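PDB 6A7H: RTX toxin from Vibrio vulnificus CMCP6, which inactivates the small GTPases Ras and Rap1, probably by cleaving them as a Ras/Rap1-specific endopeptidase toxin. Local coordinates for residues 305-310 and 462-467; 316-321 and 432-437; 27-32 and 45-50. All blocks are in the same frame, centred on the assembly; numbering follows the deposited sequence.

Contact 1 (305-310 and 462-467); sequences LLIGEV and LKVSDS
The amide N of G308 gives its hydrogen to the carbonyl O of L462 over 2.8 Å. The bond is nearly straight, 169° at the hydrogen. A second backbone bond lies beside it: L462 N donates to L306 O at 2.9 Å. This one is more bent, although the nitrogen lies almost in line with the C=O of L306. Together the two bonds make a single bridge between I307 and L462. The strands meet at 65°, so they diverge and do not pair further as a ladder. Past the bridge a water spans the widening gap. It donates to G308 O and accepts from V464 N, each at 2.9 Å.

Two apolar pairs pack beside the bridge. L462 has the most surface buried here. Its CB sits 3.1 Å from L306 O, close against the accepting carbonyl. The branch then turns back beside its own backbone N (chi1 -55°), which brings CD1 to 4.0 Å from L305 CD2. Further along, I307 CG2 meets V464 CG1 at 4.2 Å. Both apolar pairs meet at a slant and only by methyl groups.

The bridge joins two different sheets. Strand 304-309 is an outermost strand of the parallel sheet and bonds to strand 430-436 along its other edge. Strand 461-464 pairs antiparallel with strand 470-473, where F470 touches I307 and V472 touches L462. L298 of helix 290-298 packs on L305 and L462, while N316 of helix 316-323 touches V464.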
loop_
_atom_site.group_PDB
_atom_site.type_symbol
_atom_site.label_atom_id
_atom_site.label_comp_id
_atom_site.label_asym_id
_atom_site.label_seq_id
_atom_site.Cartn_x
_atom_site.Cartn_y
_atom_site.Cartn_z
ATOM N N LEU A 305 21.385 -2.125 14.137
ATOM C CA LEU A 305 22.217 -1.495 13.118
ATOM C C LEU A 305 21.429 -1.200 11.858
ATOM O O LEU A 305 20.669 -2.051 11.396
ATOM C CB LEU A 305 23.382 -2.394 12.719
ATOM C CG LEU A 305 24.436 -2.836 13.705
ATOM C CD1 LEU A 305 25.575 -3.428 12.906
ATOM C CD2 LEU A 305 24.894 -1.645 14.493
ATOM N N LEU A 306 21.643 -0.025 11.275
ATOM C CA LEU A 306 21.050 0.312 9.985
ATOM C C LEU A 306 22.149 0.446 8.950
ATOM O O LEU A 306 22.984 1.349 9.030
ATOM C CB LEU A 306 20.232 1.615 10.059
ATOM C CG LEU A 306 18.973 1.600 10.942
ATOM C CD1 LEU A 306 18.342 2.991 11.033
ATOM C CD2 LEU A 306 17.963 0.586 10.418
ATOM N N ILE A 307 22.156 -0.454 7.977
ATOM C CA ILE A 307 23.163 -0.390 6.939
ATOM C C ILE A 307 22.576 0.037 5.599
ATOM O O ILE A 307 21.590 -0.522 5.136
ATOM C CB ILE A 307 23.879 -1.727 6.781
ATOM C CG1 ILE A 307 24.537 -2.107 8.112
ATOM C CG2 ILE A 307 24.915 -1.627 5.668
ATOM C CD1 ILE A 307 25.329 -3.415 8.078
ATOM N N GLY A 308 23.189 1.046 4.987
ATOM C CA GLY A 308 22.732 1.553 3.707
ATOM C C GLY A 308 23.226 0.731 2.533
ATOM O O GLY A 308 24.298 0.124 2.589
ATOM N N GLU A 309 22.427 0.694 1.470
ATOM C CA GLU A 309 22.830 0.072 0.221
ATOM C C GLU A 309 22.573 1.075 -0.882
ATOM O O GLU A 309 21.518 1.703 -0.924
ATOM C CB GLU A 309 22.080 -1.246 -0.044
ATOM C CG GLU A 309 22.499 -1.924 -1.351
ATOM C CD GLU A 309 21.760 -3.232 -1.645
ATOM O OE1 GLU A 309 21.709 -4.127 -0.762
ATOM O OE2 GLU A 309 21.255 -3.372 -2.782
ATOM N N VAL A 310 23.561 1.237 -1.752
ATOM C CA VAL A 310 23.500 2.182 -2.858
ATOM C C VAL A 310 23.059 1.456 -4.126
ATOM O O VAL A 310 23.392 0.282 -4.321
ATOM C CB VAL A 310 24.879 2.877 -3.066
ATOM C CG1 VAL A 310 24.959 3.596 -4.405
ATOM C CG2 VAL A 310 25.172 3.842 -1.920
ATOM N N LEU A 462 24.365 3.825 8.601
ATOM C CA LEU A 462 25.733 3.324 8.479
ATOM C C LEU A 462 26.124 2.850 7.073
ATOM O O LEU A 462 25.280 2.530 6.225
ATOM C CB LEU A 462 25.957 2.171 9.463
ATOM C CG LEU A 462 25.666 2.439 10.940
ATOM C CD1 LEU A 462 25.787 1.158 11.766
ATOM C CD2 LEU A 462 26.601 3.513 11.461
ATOM N N LYS A 463 27.431 2.783 6.858
ATOM C CA LYS A 463 28.010 2.302 5.622
ATOM C C LYS A 463 29.121 1.331 5.986
ATOM O O LYS A 463 29.899 1.596 6.896
ATOM C CB LYS A 463 28.537 3.481 4.798
ATOM C CG LYS A 463 29.219 3.142 3.480
ATOM C CD LYS A 463 29.599 4.434 2.756
ATOM C CE LYS A 463 29.803 4.232 1.254
ATOM N NZ LYS A 463 31.221 3.962 0.889
ATOM N N VAL A 464 29.193 0.193 5.308
ATOM C CA VAL A 464 30.294 -0.721 5.567
ATOM C C VAL A 464 31.086 -0.899 4.272
ATOM O O VAL A 464 30.507 -0.990 3.181
ATOM C CB VAL A 464 29.794 -2.085 6.150
ATOM C CG1 VAL A 464 28.871 -2.791 5.200
ATOM C CG2 VAL A 464 30.974 -2.983 6.533
ATOM N N SER A 465 32.415 -0.893 4.392
ATOM C CA SER A 465 33.299 -0.929 3.228
ATOM C C SER A 465 33.736 -2.350 2.866
ATOM O O SER A 465 33.389 -3.312 3.556
ATOM C CB SER A 465 34.538 -0.069 3.476
ATOM O OG SER A 465 35.447 -0.726 4.344
ATOM N N ASP A 466 34.517 -2.468 1.794
ATOM C CA ASP A 466 35.003 -3.766 1.316
ATOM C C ASP A 466 35.833 -4.515 2.361
ATOM O O ASP A 466 36.032 -5.729 2.256
ATOM C CB ASP A 466 35.839 -3.595 0.039
ATOM C CG ASP A 466 35.013 -3.149 -1.154
ATOM O OD1 ASP A 466 33.777 -3.368 -1.159
ATOM O OD2 ASP A 466 35.608 -2.598 -2.104
ATOM N N SER A 467 36.323 -3.791 3.362
ATOM C CA SER A 467 37.141 -4.393 4.409
ATOM C C SER A 467 36.455 -4.319 5.773
ATOM O O SER A 467 37.121 -4.195 6.802
ATOM C CB SER A 467 38.518 -3.717 4.467
ATOM O OG SER A 467 38.403 -2.304 4.512
HETATM O O HOH W 1 27.127 -0.050 3.267
#

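Contact 2 (316-321 and 432-437)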
loop_
_atom_site.group_PDB
_atom_site.type_symbol
_atom_site.label_atom_id
_atom_site.label_comp_id
_atom_site.label_asym_id
_atom_site.label_seq_id
_atom_site.Cartn_x
_atom_site.Cartn_y
_atom_site.Cartn_z
ATOM N N ASN A 316 27.876 -4.543 -0.059
ATOM C CA ASN A 316 28.675 -4.737 1.141
ATOM C C ASN A 316 27.855 -5.062 2.388
ATOM O O ASN A 316 28.294 -5.838 3.234
ATOM C CB ASN A 316 29.526 -3.498 1.399
ATOM C CG ASN A 316 30.887 -3.586 0.749
ATOM O OD1 ASN A 316 31.550 -4.620 0.821
ATOM N ND2 ASN A 316 31.314 -2.502 0.106
ATOM N N GLY A 317 26.670 -4.469 2.499
ATOM C CA GLY A 317 25.774 -4.774 3.605
ATOM C C GLY A 317 25.303 -6.223 3.587
ATOM O O GLY A 317 25.337 -6.919 4.610
ATOM N N LEU A 318 24.858 -6.677 2.419
ATOM C CA LEU A 318 24.404 -8.054 2.261
ATOM C C LEU A 318 25.553 -9.019 2.494
ATOM O O LEU A 318 25.394 -10.022 3.190
ATOM C CB LEU A 318 23.802 -8.283 0.871
ATOM C CG LEU A 318 22.367 -7.785 0.695
ATOM C CD1 LEU A 318 21.962 -7.765 -0.791
ATOM C CD2 LEU A 318 21.440 -8.663 1.519
ATOM N N ARG A 319 26.705 -8.715 1.906
ATOM C CA ARG A 319 27.892 -9.539 2.109
ATOM C C ARG A 319 28.224 -9.617 3.594
ATOM O O ARG A 319 28.406 -10.706 4.129
ATOM C CB ARG A 319 29.090 -8.988 1.335
ATOM C CG ARG A 319 30.398 -9.741 1.603
ATOM C CD ARG A 319 31.626 -8.945 1.139
ATOM N NE ARG A 319 31.617 -7.594 1.709
ATOM C CZ ARG A 319 32.067 -7.286 2.922
ATOM N NH1 ARG A 319 32.584 -8.228 3.706
ATOM N NH2 ARG A 319 31.996 -6.032 3.353
ATOM N N PHE A 320 28.280 -8.460 4.254
ATOM C CA PHE A 320 28.699 -8.394 5.657
ATOM C C PHE A 320 27.794 -9.205 6.586
ATOM O O PHE A 320 28.276 -9.971 7.420
ATOM C CB PHE A 320 28.745 -6.942 6.159
ATOM C CG PHE A 320 29.040 -6.831 7.631
ATOM C CD1 PHE A 320 30.351 -6.791 8.085
ATOM C CD2 PHE A 320 28.008 -6.785 8.565
ATOM C CE1 PHE A 320 30.632 -6.696 9.445
ATOM C CE2 PHE A 320 28.274 -6.703 9.918
ATOM C CZ PHE A 320 29.591 -6.654 10.364
ATOM N N VAL A 321 26.487 -9.013 6.454
ATOM C CA VAL A 321 25.526 -9.713 7.303
ATOM C C VAL A 321 25.695 -11.226 7.190
ATOM O O VAL A 321 25.529 -11.952 8.177
ATOM C CB VAL A 321 24.077 -9.314 6.943
ATOM C CG1 VAL A 321 23.092 -10.294 7.513
ATOM C CG2 VAL A 321 23.785 -7.928 7.478
ATOM N N VAL A 432 19.972 -6.235 12.680
ATOM C CA VAL A 432 20.740 -5.571 11.650
ATOM C C VAL A 432 19.816 -5.507 10.433
ATOM O O VAL A 432 19.282 -6.517 9.978
ATOM C CB VAL A 432 22.066 -6.304 11.328
ATOM C CG1 VAL A 432 21.814 -7.756 10.984
ATOM C CG2 VAL A 432 22.822 -5.604 10.200
ATOM N N ALA A 433 19.577 -4.306 9.944
ATOM C CA ALA A 433 18.665 -4.138 8.837
ATOM C C ALA A 433 19.399 -3.445 7.695
ATOM O O ALA A 433 20.248 -2.583 7.923
ATOM C CB ALA A 433 17.441 -3.349 9.276
ATOM N N ILE A 434 19.095 -3.851 6.472
ATOM C CA ILE A 434 19.698 -3.241 5.306
ATOM C C ILE A 434 18.627 -2.526 4.488
ATOM O O ILE A 434 17.710 -3.167 3.956
ATOM C CB ILE A 434 20.416 -4.284 4.446
ATOM C CG1 ILE A 434 21.568 -4.913 5.242
ATOM C CG2 ILE A 434 20.956 -3.642 3.177
ATOM C CD1 ILE A 434 22.109 -6.180 4.631
ATOM N N TYR A 435 18.749 -1.198 4.415
ATOM C CA TYR A 435 17.854 -0.326 3.638
ATOM C C TYR A 435 18.579 0.388 2.494
ATOM O O TYR A 435 19.783 0.646 2.565
ATOM C CB TYR A 435 17.233 0.738 4.538
ATOM C CG TYR A 435 16.146 0.263 5.476
ATOM C CD1 TYR A 435 16.448 -0.324 6.702
ATOM C CD2 TYR A 435 14.812 0.440 5.149
ATOM C CE1 TYR A 435 15.435 -0.749 7.554
ATOM C CE2 TYR A 435 13.804 0.022 5.988
ATOM C CZ TYR A 435 14.112 -0.570 7.179
ATOM O OH TYR A 435 13.078 -0.968 7.986
ATOM N N GLY A 436 17.839 0.730 1.448
ATOM C CA GLY A 436 18.347 1.653 0.448
ATOM C C GLY A 436 18.503 3.015 1.110
ATOM O O GLY A 436 17.719 3.365 2.009
ATOM N N LYS A 437 19.500 3.787 0.678
ATOM C CA LYS A 437 19.841 5.023 1.388
ATOM C C LYS A 437 18.731 6.087 1.394
ATOM O O LYS A 437 18.738 6.981 2.236
ATOM C CB LYS A 437 21.131 5.628 0.819
ATOM C CG LYS A 437 22.398 5.008 1.400
ATOM C CD LYS A 437 23.639 5.912 1.306
ATOM C CE LYS A 437 23.552 6.950 0.199
ATOM N NZ LYS A 437 24.665 7.946 0.279
#
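I434, V321 and V432 carry this contact, with I434 burying the most surface. I434 points at helix 316-323 and ends in CD1, which presses against the helix backbone. CD1 lies 3.3 Å from G317 O and 3.6 Å from L318 N. The side chain reaches this far because it is extended at its second torsion (chi2 165°). G317 has no side chain to fill this place, and here the two backbones come nearest, 6.5 Å between the CA atoms of G317 and I434. L318 reaches the same methyl from one side, its CD2 at 4.0 Å from I434 CD1.

V321 lies one helical turn beyond G317. Its CG2 stands anti to its own carbonyl carbon and serves both strand residues. It is 3.7 Å from I434 CD1 and 3.7 Å from V432 CG2. V321 runs past both side chains in the opposite direction, with its CG2 as the point of touch. The touching surface is wholly apolar apart from the helix backbone.

Away from the strand, R319 grips N316 OD1 side-on with NE and NH2, at 3.1 and 2.9 Å. N316 ND2 also bonds D466, and R319 NH1 pairs with E323 and bonds N468.

The segments run antiparallel, 165° between directions. Helix 316-323 covers strand 430-436 as part of a beta-alpha-beta crossover. The chain leaves strand 304-309, passes through helices 316-323 and 325-330, and returns in strand 333-338, with strand 430-436 between the two in the parallel sheet.

Contact 3 (27-32 and 45-50)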
loop_
_atom_site.group_PDB
_atom_site.type_symbol
_atom_site.label_atom_id
_atom_site.label_comp_id
_atom_site.label_asym_id
_atom_site.label_seq_id
_atom_site.Cartn_x
_atom_site.Cartn_y
_atom_site.Cartn_z
ATOM N N ASP A 27 -33.377 1.391 -2.797
ATOM C CA ASP A 27 -32.529 0.387 -2.165
ATOM C C ASP A 27 -31.445 1.058 -1.323
ATOM O O ASP A 27 -31.166 0.635 -0.203
ATOM C CB ASP A 27 -31.879 -0.526 -3.207
ATOM C CG ASP A 27 -32.875 -1.426 -3.907
ATOM O OD1 ASP A 27 -33.997 -1.615 -3.380
ATOM O OD2 ASP A 27 -32.526 -1.948 -4.991
ATOM N N GLN A 28 -30.838 2.102 -1.877
ATOM C CA GLN A 28 -29.761 2.813 -1.195
ATOM C C GLN A 28 -30.304 3.516 0.055
ATOM O O GLN A 28 -29.619 3.615 1.081
ATOM C CB GLN A 28 -29.092 3.804 -2.151
ATOM C CG GLN A 28 -27.873 4.495 -1.585
ATOM C CD GLN A 28 -26.738 3.527 -1.312
ATOM O OE1 GLN A 28 -26.574 2.544 -2.024
ATOM N NE2 GLN A 28 -25.963 3.791 -0.264
ATOM N N LEU A 29 -31.549 3.972 -0.030
ATOM C CA LEU A 29 -32.219 4.607 1.096
ATOM C C LEU A 29 -32.335 3.674 2.282
ATOM O O LEU A 29 -32.056 4.057 3.430
ATOM C CB LEU A 29 -33.611 5.073 0.700
ATOM C CG LEU A 29 -33.761 6.558 0.404
ATOM C CD1 LEU A 29 -35.144 6.818 -0.157
ATOM C CD2 LEU A 29 -33.539 7.350 1.657
ATOM N N ASP A 30 -32.774 2.454 1.997
ATOM C CA ASP A 30 -32.847 1.416 3.006
ATOM C C ASP A 30 -31.480 1.210 3.687
ATOM O O ASP A 30 -31.419 0.943 4.890
ATOM C CB ASP A 30 -33.336 0.102 2.391
ATOM C CG ASP A 30 -33.885 -0.850 3.432
ATOM O OD1 ASP A 30 -34.554 -0.370 4.371
ATOM O OD2 ASP A 30 -33.642 -2.071 3.322
ATOM N N LEU A 31 -30.391 1.346 2.931
ATOM C CA LEU A 31 -29.066 1.214 3.531
ATOM C C LEU A 31 -28.765 2.367 4.506
ATOM O O LEU A 31 -28.089 2.160 5.504
ATOM C CB LEU A 31 -27.980 1.136 2.457
ATOM C CG LEU A 31 -27.848 -0.162 1.659
ATOM C CD1 LEU A 31 -26.528 -0.178 0.901
ATOM C CD2 LEU A 31 -27.978 -1.401 2.543
ATOM N N VAL A 32 -29.276 3.564 4.226
ATOM C CA VAL A 32 -29.085 4.710 5.116
ATOM C C VAL A 32 -29.832 4.479 6.426
ATOM O O VAL A 32 -29.332 4.794 7.516
ATOM C CB VAL A 32 -29.570 6.033 4.473
ATOM C CG1 VAL A 32 -29.432 7.194 5.453
ATOM C CG2 VAL A 32 -28.818 6.322 3.169
ATOM N N PHE A 45 -23.439 9.329 1.396
ATOM C CA PHE A 45 -22.730 9.980 0.297
ATOM C C PHE A 45 -23.081 9.282 -1.013
ATOM O O PHE A 45 -23.239 9.920 -2.058
ATOM C CB PHE A 45 -21.217 9.953 0.521
ATOM C CG PHE A 45 -20.713 11.020 1.465
ATOM C CD1 PHE A 45 -21.220 12.303 1.422
ATOM C CD2 PHE A 45 -19.722 10.733 2.394
ATOM C CE1 PHE A 45 -20.754 13.288 2.288
ATOM C CE2 PHE A 45 -19.255 11.709 3.261
ATOM C CZ PHE A 45 -19.775 12.988 3.209
ATOM N N GLU A 46 -23.209 7.961 -0.949
ATOM C CA GLU A 46 -23.570 7.179 -2.131
ATOM C C GLU A 46 -25.036 7.432 -2.504
ATOM O O GLU A 46 -25.394 7.419 -3.689
ATOM C CB GLU A 46 -23.305 5.684 -1.893
ATOM C CG GLU A 46 -23.926 4.726 -2.924
ATOM C CD GLU A 46 -23.302 4.826 -4.321
ATOM O OE1 GLU A 46 -22.093 5.125 -4.426
ATOM O OE2 GLU A 46 -24.025 4.586 -5.318
ATOM N N LEU A 47 -25.885 7.690 -1.512
ATOM C CA LEU A 47 -27.264 8.063 -1.838
ATOM C C LEU A 47 -27.261 9.362 -2.643
ATOM O O LEU A 47 -27.970 9.486 -3.653
ATOM C CB LEU A 47 -28.117 8.218 -0.580
ATOM C CG LEU A 47 -29.521 8.787 -0.808
ATOM C CD1 LEU A 47 -30.428 7.766 -1.540
ATOM C CD2 LEU A 47 -30.155 9.298 0.505
ATOM N N ASN A 48 -26.453 10.324 -2.193
ATOM C CA ASN A 48 -26.378 11.625 -2.852
ATOM C C ASN A 48 -25.835 11.487 -4.264
ATOM O O ASN A 48 -26.330 12.130 -5.188
ATOM C CB ASN A 48 -25.528 12.595 -2.031
ATOM C CG ASN A 48 -26.324 13.261 -0.913
ATOM O OD1 ASN A 48 -27.481 12.907 -0.657
ATOM N ND2 ASN A 48 -25.711 14.231 -0.250
ATOM N N LYS A 49 -24.835 10.623 -4.428
ATOM C CA LYS A 49 -24.224 10.406 -5.732
ATOM C C LYS A 49 -25.222 9.778 -6.686
ATOM O O LYS A 49 -25.232 10.100 -7.876
ATOM C CB LYS A 49 -22.976 9.523 -5.619
ATOM C CG LYS A 49 -22.273 9.241 -6.945
ATOM C CD LYS A 49 -20.942 8.517 -6.701
ATOM C CE LYS A 49 -20.269 8.090 -7.981
ATOM N NZ LYS A 49 -21.007 7.015 -8.703
ATOM N N LYS A 50 -26.057 8.881 -6.167
ATOM C CA LYS A 50 -27.106 8.275 -6.982
ATOM C C LYS A 50 -28.165 9.303 -7.385
ATOM O O LYS A 50 -28.666 9.272 -8.511
ATOM C CB LYS A 50 -27.770 7.110 -6.249
ATOM C CG LYS A 50 -27.013 5.784 -6.336
ATOM C CD LYS A 50 -27.879 4.655 -5.778
ATOM C CE LYS A 50 -27.354 3.279 -6.131
ATOM N NZ LYS A 50 -26.173 2.920 -5.319
#
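Q28 has the largest share of the contact, followed by L47. The carbon chain of Q28 packs against the facing helix. CG lies anti to the backbone N (chi1 -174°) and sits 3.6 Å from L47 CA. A bend at the next torsion, 65°, lays the amide across E46. Q28 CD is 3.5 Å from E46 CG, and the two side chains cross at about a right angle. K50 adds its CD, 3.9 Å from Q28 CB.

The apolar contacts lie on the other side of Q28. L47 spreads its two methyls toward the first helix. CD1 meets L29 CG at 4.0 Å, and CD2 faces V32 CG2 at 4.2 Å. L29 is also touched by L70 of helix 64-78, and L47 by I25 of its partner's own helix 20-34.

The polar contacts centre on K50 NZ. It forms a salt bridge with E46 OE2 one turn back, 2.7 Å long, and meets that oxygen on its anti side, 24° out of the carboxylate plane. K50 NZ also gives a weak hydrogen bond to Q28 OE1 at 3.3 Å. The other end of the amide is held more firmly: Q28 NE2 donates to the backbone O of A43.

The two helices run antiparallel within the probable membrane localization domain. The buried amide of Q28 thus has partners at both its ends, which should fix its rotation. The lysine's charge is probably largely balanced by E46 on its own helix, so the attraction across the interface is probably modest, and the hold between the helices rests largely on carbon packing.

Overall arrangement
From the N terminus, contact 3 closes first. It folds helix 37-57 back on helix 20-34 through a short turn, within the membrane localization region. The other two contacts come much later, in the C2 region, on the opposite side of the chain's centre. Contact 1 opens at strand 304-309 and closes at strand 461-464, tying the parallel sheet to a two-stranded antiparallel one. Contact 2 opens and closes within that span, setting helix 316-323 on strand 430-436. Contacts 1 and 2 touch: I307 N probably bonds A433 O. Contact 3 stays separate, its nearest atoms about 35 Å from contact 2 and about 39 Å from contact 1.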